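Local atomic coordinates of BauA (PDB entry 6HCP), a protein that serves as the outer-membrane receptor through which Acinetobacter baumannii takes up iron as ferric preacinetobactin, probably as a TonB-dependent transporter. Residues Leu339-Ala350 against Asn368-Tyr379. Residues are numbered along the deposited sequence; the frame is centred on the assembly and turned at random.
With C8E ((hydroxyethyloxy)tri(ethyloxy)octane), chain B; EDO (1,2-ethanediol), chain L; EDO (1,2-ethanediol), chain F.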
loop_
_atom_site.group_PDB
_atom_site.type_symbol
_atom_site.label_atom_id
_atom_site.label_comp_id
_atom_site.label_asym_id
_atom_site.label_seq_id
_atom_site.Cartn_x
_atom_site.Cartn_y
_atom_site.Cartn_z
ATOM N N LEU A 339 13.783 -35.402 6.369
ATOM C CA LEU A 339 13.047 -36.147 7.377
ATOM C C LEU A 339 11.756 -36.654 6.758
ATOM O O LEU A 339 11.097 -35.956 5.994
ATOM C CB LEU A 339 12.762 -35.229 8.573
ATOM C CG LEU A 339 11.864 -35.822 9.668
ATOM C CD1 LEU A 339 12.500 -37.054 10.295
ATOM C CD2 LEU A 339 11.577 -34.781 10.741
ATOM N N ALA A 340 11.396 -37.893 7.084
ATOM C CA ALA A 340 10.073 -38.391 6.775
ATOM C C ALA A 340 9.632 -39.266 7.937
ATOM O O ALA A 340 10.484 -39.876 8.606
ATOM C CB ALA A 340 10.028 -39.156 5.468
ATOM N N PHE A 341 8.334 -39.226 8.228
ATOM C CA PHE A 341 7.788 -40.192 9.171
ATOM C C PHE A 341 6.359 -40.533 8.762
ATOM O O PHE A 341 5.644 -39.757 8.112
ATOM C CB PHE A 341 7.943 -39.698 10.615
ATOM C CG PHE A 341 7.151 -38.461 10.972
ATOM C CD1 PHE A 341 5.804 -38.535 11.286
ATOM C CD2 PHE A 341 7.772 -37.224 10.996
ATOM C CE1 PHE A 341 5.078 -37.390 11.601
ATOM C CE2 PHE A 341 7.060 -36.084 11.334
ATOM C CZ PHE A 341 5.720 -36.167 11.630
ATOM N N ASP A 342 5.984 -41.775 9.075
ATOM C CA ASP A 342 4.649 -42.292 8.870
ATOM C C ASP A 342 4.125 -42.742 10.231
ATOM O O ASP A 342 4.848 -43.445 10.949
ATOM C CB ASP A 342 4.639 -43.500 7.922
ATOM C CG ASP A 342 5.185 -43.213 6.527
ATOM O OD1 ASP A 342 5.012 -42.078 6.053
ATOM O OD2 ASP A 342 5.931 -44.069 6.006
ATOM N N VAL A 343 2.903 -42.354 10.571
ATOM C CA VAL A 343 2.345 -42.743 11.869
ATOM C C VAL A 343 0.889 -43.186 11.691
ATOM O O VAL A 343 0.091 -42.573 10.947
ATOM C CB VAL A 343 2.557 -41.650 12.931
ATOM C CG1 VAL A 343 2.326 -40.262 12.406
ATOM C CG2 VAL A 343 1.777 -41.879 14.219
ATOM N N ASP A 344 0.586 -44.340 12.295
ATOM C CA ASP A 344 -0.751 -44.918 12.337
ATOM C C ASP A 344 -1.280 -44.826 13.772
ATOM O O ASP A 344 -0.637 -45.319 14.706
ATOM C CB ASP A 344 -0.730 -46.383 11.889
ATOM C CG ASP A 344 -0.459 -46.576 10.405
ATOM O OD1 ASP A 344 -0.810 -45.684 9.625
ATOM O OD2 ASP A 344 0.094 -47.624 10.044
ATOM N N LYS A 345 -2.456 -44.209 13.921
ATOM C CA LYS A 345 -3.030 -43.881 15.209
ATOM C C LYS A 345 -4.382 -44.589 15.346
ATOM O O LYS A 345 -5.155 -44.638 14.396
ATOM C CB LYS A 345 -3.227 -42.365 15.320
ATOM C CG LYS A 345 -1.959 -41.531 15.407
ATOM C CD LYS A 345 -2.128 -40.063 14.995
ATOM C CE LYS A 345 -1.724 -39.861 13.543
ATOM N NZ LYS A 345 -2.488 -38.785 12.879
ATOM N N LYS A 346 -4.712 -44.968 16.584
ATOM C CA LYS A 346 -6.043 -45.424 16.958
ATOM C C LYS A 346 -6.405 -44.865 18.328
ATOM O O LYS A 346 -5.543 -44.741 19.190
ATOM C CB LYS A 346 -6.079 -46.958 17.028
ATOM C CG LYS A 346 -5.819 -47.676 15.710
ATOM C CD LYS A 346 -5.826 -49.199 15.860
ATOM C CE LYS A 346 -4.990 -49.918 14.820
ATOM N NZ LYS A 346 -5.306 -49.456 13.449
ATOM N N SER A 347 -7.684 -44.564 18.537
ATOM C CA SER A 347 -8.087 -43.943 19.765
ATOM C C SER A 347 -9.541 -44.296 20.084
ATOM O O SER A 347 -10.366 -44.560 19.210
ATOM C CB SER A 347 -7.871 -42.439 19.726
ATOM O OG SER A 347 -8.565 -41.896 18.644
ATOM N N ALA A 348 -9.855 -44.256 21.372
ATOM C CA ALA A 348 -11.189 -44.625 21.825
ATOM C C ALA A 348 -11.488 -43.906 23.127
ATOM O O ALA A 348 -10.581 -43.638 23.926
ATOM C CB ALA A 348 -11.278 -46.134 21.973
ATOM N N ASP A 349 -12.781 -43.700 23.368
ATOM C CA ASP A 349 -13.294 -43.067 24.561
ATOM C C ASP A 349 -14.734 -43.550 24.730
ATOM O O ASP A 349 -15.552 -43.354 23.807
ATOM C CB ASP A 349 -13.234 -41.544 24.421
ATOM C CG ASP A 349 -13.802 -40.754 25.586
ATOM O OD1 ASP A 349 -14.310 -41.377 26.544
ATOM O OD2 ASP A 349 -13.722 -39.505 25.533
ATOM N N ALA A 350 -14.993 -44.275 25.821
ATOM C CA ALA A 350 -16.326 -44.836 26.104
ATOM C C ALA A 350 -16.661 -44.622 27.576
ATOM O O ALA A 350 -15.783 -44.621 28.435
ATOM C CB ALA A 350 -16.356 -46.300 25.740
ATOM N N ASN A 368 -15.510 -42.596 32.428
ATOM C CA ASN A 368 -15.065 -43.017 31.127
ATOM C C ASN A 368 -13.732 -43.757 31.205
ATOM O O ASN A 368 -13.062 -43.809 32.251
ATOM C CB ASN A 368 -15.017 -41.832 30.147
ATOM C CG ASN A 368 -13.797 -40.948 30.317
ATOM O OD1 ASN A 368 -13.236 -40.860 31.408
ATOM N ND2 ASN A 368 -13.441 -40.222 29.260
ATOM N N ALA A 369 -13.438 -44.417 30.088
ATOM C CA ALA A 369 -12.183 -45.059 29.808
ATOM C C ALA A 369 -11.708 -44.599 28.434
ATOM O O ALA A 369 -12.519 -44.533 27.501
ATOM C CB ALA A 369 -12.366 -46.560 29.841
ATOM N N THR A 370 -10.409 -44.281 28.325
ATOM C CA THR A 370 -9.835 -43.823 27.054
ATOM C C THR A 370 -8.619 -44.681 26.714
ATOM O O THR A 370 -7.940 -45.203 27.610
ATOM C CB THR A 370 -9.449 -42.335 27.094
ATOM O OG1 THR A 370 -8.248 -42.145 27.852
ATOM C CG2 THR A 370 -10.543 -41.466 27.662
ATOM N N TYR A 371 -8.322 -44.740 25.416
ATOM C CA TYR A 371 -7.177 -45.457 24.867
ATOM C C TYR A 371 -6.640 -44.666 23.665
ATOM O O TYR A 371 -7.402 -44.174 22.841
ATOM C CB TYR A 371 -7.563 -46.882 24.457
ATOM C CG TYR A 371 -8.264 -47.672 25.540
ATOM C CD1 TYR A 371 -7.540 -48.447 26.438
ATOM C CD2 TYR A 371 -9.642 -47.589 25.725
ATOM C CE1 TYR A 371 -8.164 -49.148 27.461
ATOM C CE2 TYR A 371 -10.283 -48.277 26.748
ATOM C CZ TYR A 371 -9.537 -49.055 27.621
ATOM O OH TYR A 371 -10.143 -49.748 28.626
ATOM N N TYR A 372 -5.317 -44.646 23.534
ATOM C CA TYR A 372 -4.642 -44.132 22.332
ATOM C C TYR A 372 -3.396 -44.976 22.072
ATOM O O TYR A 372 -2.679 -45.334 22.990
ATOM C CB TYR A 372 -4.266 -42.658 22.491
ATOM C CG TYR A 372 -3.297 -42.149 21.455
ATOM C CD1 TYR A 372 -1.929 -42.300 21.616
ATOM C CD2 TYR A 372 -3.750 -41.564 20.284
ATOM C CE1 TYR A 372 -1.031 -41.824 20.673
ATOM C CE2 TYR A 372 -2.867 -41.106 19.320
ATOM C CZ TYR A 372 -1.506 -41.188 19.536
ATOM O OH TYR A 372 -0.631 -40.723 18.597
ATOM N N ASN A 373 -3.199 -45.359 20.810
ATOM C CA ASN A 373 -1.999 -46.080 20.408
ATOM C C ASN A 373 -1.537 -45.529 19.060
ATOM O O ASN A 373 -2.357 -45.286 18.182
ATOM C CB ASN A 373 -2.223 -47.594 20.315
ATOM C CG ASN A 373 -0.974 -48.345 19.898
ATOM O OD1 ASN A 373 -0.054 -48.533 20.695
ATOM N ND2 ASN A 373 -0.881 -48.687 18.625
ATOM N N HIS A 374 -0.225 -45.379 18.899
ATOM C CA HIS A 374 0.325 -45.151 17.568
ATOM C C HIS A 374 1.569 -46.005 17.360
ATOM O O HIS A 374 2.265 -46.367 18.306
ATOM C CB HIS A 374 0.549 -43.649 17.286
ATOM C CG HIS A 374 1.802 -43.042 17.813
ATOM N ND1 HIS A 374 1.781 -41.830 18.482
ATOM C CD2 HIS A 374 3.106 -43.345 17.617
ATOM C CE1 HIS A 374 3.026 -41.453 18.725
ATOM N NE2 HIS A 374 3.864 -42.364 18.190
ATOM N N THR A 375 1.805 -46.328 16.086
ATOM C CA THR A 375 3.043 -46.882 15.620
ATOM C C THR A 375 3.598 -45.949 14.548
ATOM O O THR A 375 2.827 -45.379 13.783
ATOM C CB THR A 375 2.841 -48.299 15.063
ATOM O OG1 THR A 375 1.988 -48.209 13.922
ATOM C CG2 THR A 375 2.226 -49.234 16.080
ATOM N N GLN A 376 4.918 -45.780 14.550
ATOM C CA GLN A 376 5.575 -44.784 13.719
ATOM C C GLN A 376 6.869 -45.372 13.144
ATOM O O GLN A 376 7.577 -46.122 13.797
ATOM C CB GLN A 376 5.840 -43.534 14.552
ATOM C CG GLN A 376 6.474 -42.383 13.779
ATOM C CD GLN A 376 6.362 -41.082 14.542
ATOM O OE1 GLN A 376 5.335 -40.809 15.163
ATOM N NE2 GLN A 376 7.444 -40.323 14.564
ATOM N N ASP A 377 7.191 -44.957 11.921
ATOM C CA ASP A 377 8.499 -45.133 11.326
ATOM C C ASP A 377 9.081 -43.760 10.979
ATOM O O ASP A 377 8.405 -42.954 10.350
ATOM C CB ASP A 377 8.386 -45.976 10.056
ATOM C CG ASP A 377 8.012 -47.429 10.328
ATOM O OD1 ASP A 377 8.552 -47.989 11.284
ATOM O OD2 ASP A 377 7.156 -47.949 9.602
ATOM N N ASP A 378 10.343 -43.550 11.357
ATOM C CA ASP A 378 11.096 -42.370 11.035
ATOM C C ASP A 378 12.186 -42.708 10.010
ATOM O O ASP A 378 12.869 -43.717 10.138
ATOM C CB ASP A 378 11.762 -41.790 12.281
ATOM C CG ASP A 378 10.848 -40.903 13.103
ATOM O OD1 ASP A 378 9.835 -41.407 13.612
ATOM O OD2 ASP A 378 11.216 -39.748 13.295
ATOM N N TYR A 379 12.440 -41.744 9.121
ATOM C CA TYR A 379 13.470 -41.784 8.101
ATOM C C TYR A 379 14.172 -40.433 8.103
ATOM O O TYR A 379 13.533 -39.413 8.373
ATOM C CB TYR A 379 12.857 -41.974 6.715
ATOM C CG TYR A 379 11.956 -43.158 6.549
ATOM C CD1 TYR A 379 10.684 -43.168 7.088
ATOM C CD2 TYR A 379 12.378 -44.285 5.853
ATOM C CE1 TYR A 379 9.851 -44.264 6.959
ATOM C CE2 TYR A 379 11.576 -45.410 5.761
ATOM C CZ TYR A 379 10.303 -45.394 6.295
ATOM O OH TYR A 379 9.486 -46.477 6.157
HETATM C C1 C8E B . -13.403 -45.023 36.911
HETATM C C2 C8E B . -14.501 -45.846 36.279
HETATM C C3 C8E B . -14.261 -46.130 34.802
HETATM C C4 C8E B . -15.575 -46.330 34.035
HETATM C C5 C8E B . -15.353 -47.012 32.686
HETATM C C6 C8E B . -16.566 -46.957 31.780
HETATM C C7 C8E B . -16.301 -47.774 30.519
HETATM C C8 C8E B . -17.529 -48.556 30.067
HETATM O O9 C8E B . -17.683 -48.569 28.643
HETATM C C10 C8E B . -19.050 -48.364 28.271
HETATM C C11 C8E B . -19.322 -48.939 26.900
HETATM O O12 C8E B . -20.416 -48.213 26.366
HETATM C C1 EDO L . 3.971 -47.020 9.326
HETATM O O1 EDO L . 2.589 -47.247 9.045
HETATM C C2 EDO L . 4.102 -46.786 10.819
HETATM O O2 EDO L . 3.388 -47.787 11.554
HETATM C C1 EDO F . 6.633 -36.352 15.567
HETATM O O1 EDO F . 6.905 -37.676 16.016
HETATM C C2 EDO F . 7.948 -35.674 15.243
HETATM O O2 EDO F . 8.804 -36.659 14.688
HETATM O O HOH W 1 7.056 -46.380 6.913
#
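D349 and N368 meet at the end of the antiparallel strand pair nearer the hairpin turn, where N368 ND2 donates to D349 OD1 over 3.1 Å. The donor comes from above the carboxylate plane, and amide and carboxylate are turned 64° apart. D349 OD1 also bonds Y305 OH on the neighbouring strand 302-318, while N368 OD1 is taken by R443 of strand 436-451, one strand beyond 412-431. Beside D349, T370 OG1 hydrogen-bonds S422 OG on strand 412-431. Between the backbones, twelve N-H...O bonds join six hydrogen-bonded pairs, from A340 with Y379 to A350 with A369, without a bulge.

On the face carrying F341, V343, K345 and S347, the CG2 methyl of V343 lies over the H374 ring, 4.1 Å from its centroid. H374 ND1 and Y372 OH share a 2.7 Å hydrogen bond along their strand. K345 CG packs 3.5 Å from that same Y372 OH, but the lysine chain bends away, and NZ hydrogen-bonds S311 OG and T313 OG1. Q376, its CG anti to the backbone N (chi1 -177°), lays its amide obliquely against F341; NE2 gives one bond to D378 OD1, at 2.8 Å and nearly in the amide plane, and another to an ethanediol.

On the other face, one water donates to D342 OD2 and D377 OD2 and hydrogen-bonds Y379 OH, linking two carboxylates whose like charges it probably screens. D377 OD1 turns to H415. O2 of a second ethanediol hydrogen-bonds T375 OG1 at 2.8 Å.

The pair forms a hairpin of the transmembrane barrel, strands 331-358 and 361-381, flanked by strands 302-318 and 412-431. F341 and S347 face the plug inside, where F127 meets the phenyl ring and S347 OG donates to F122 O.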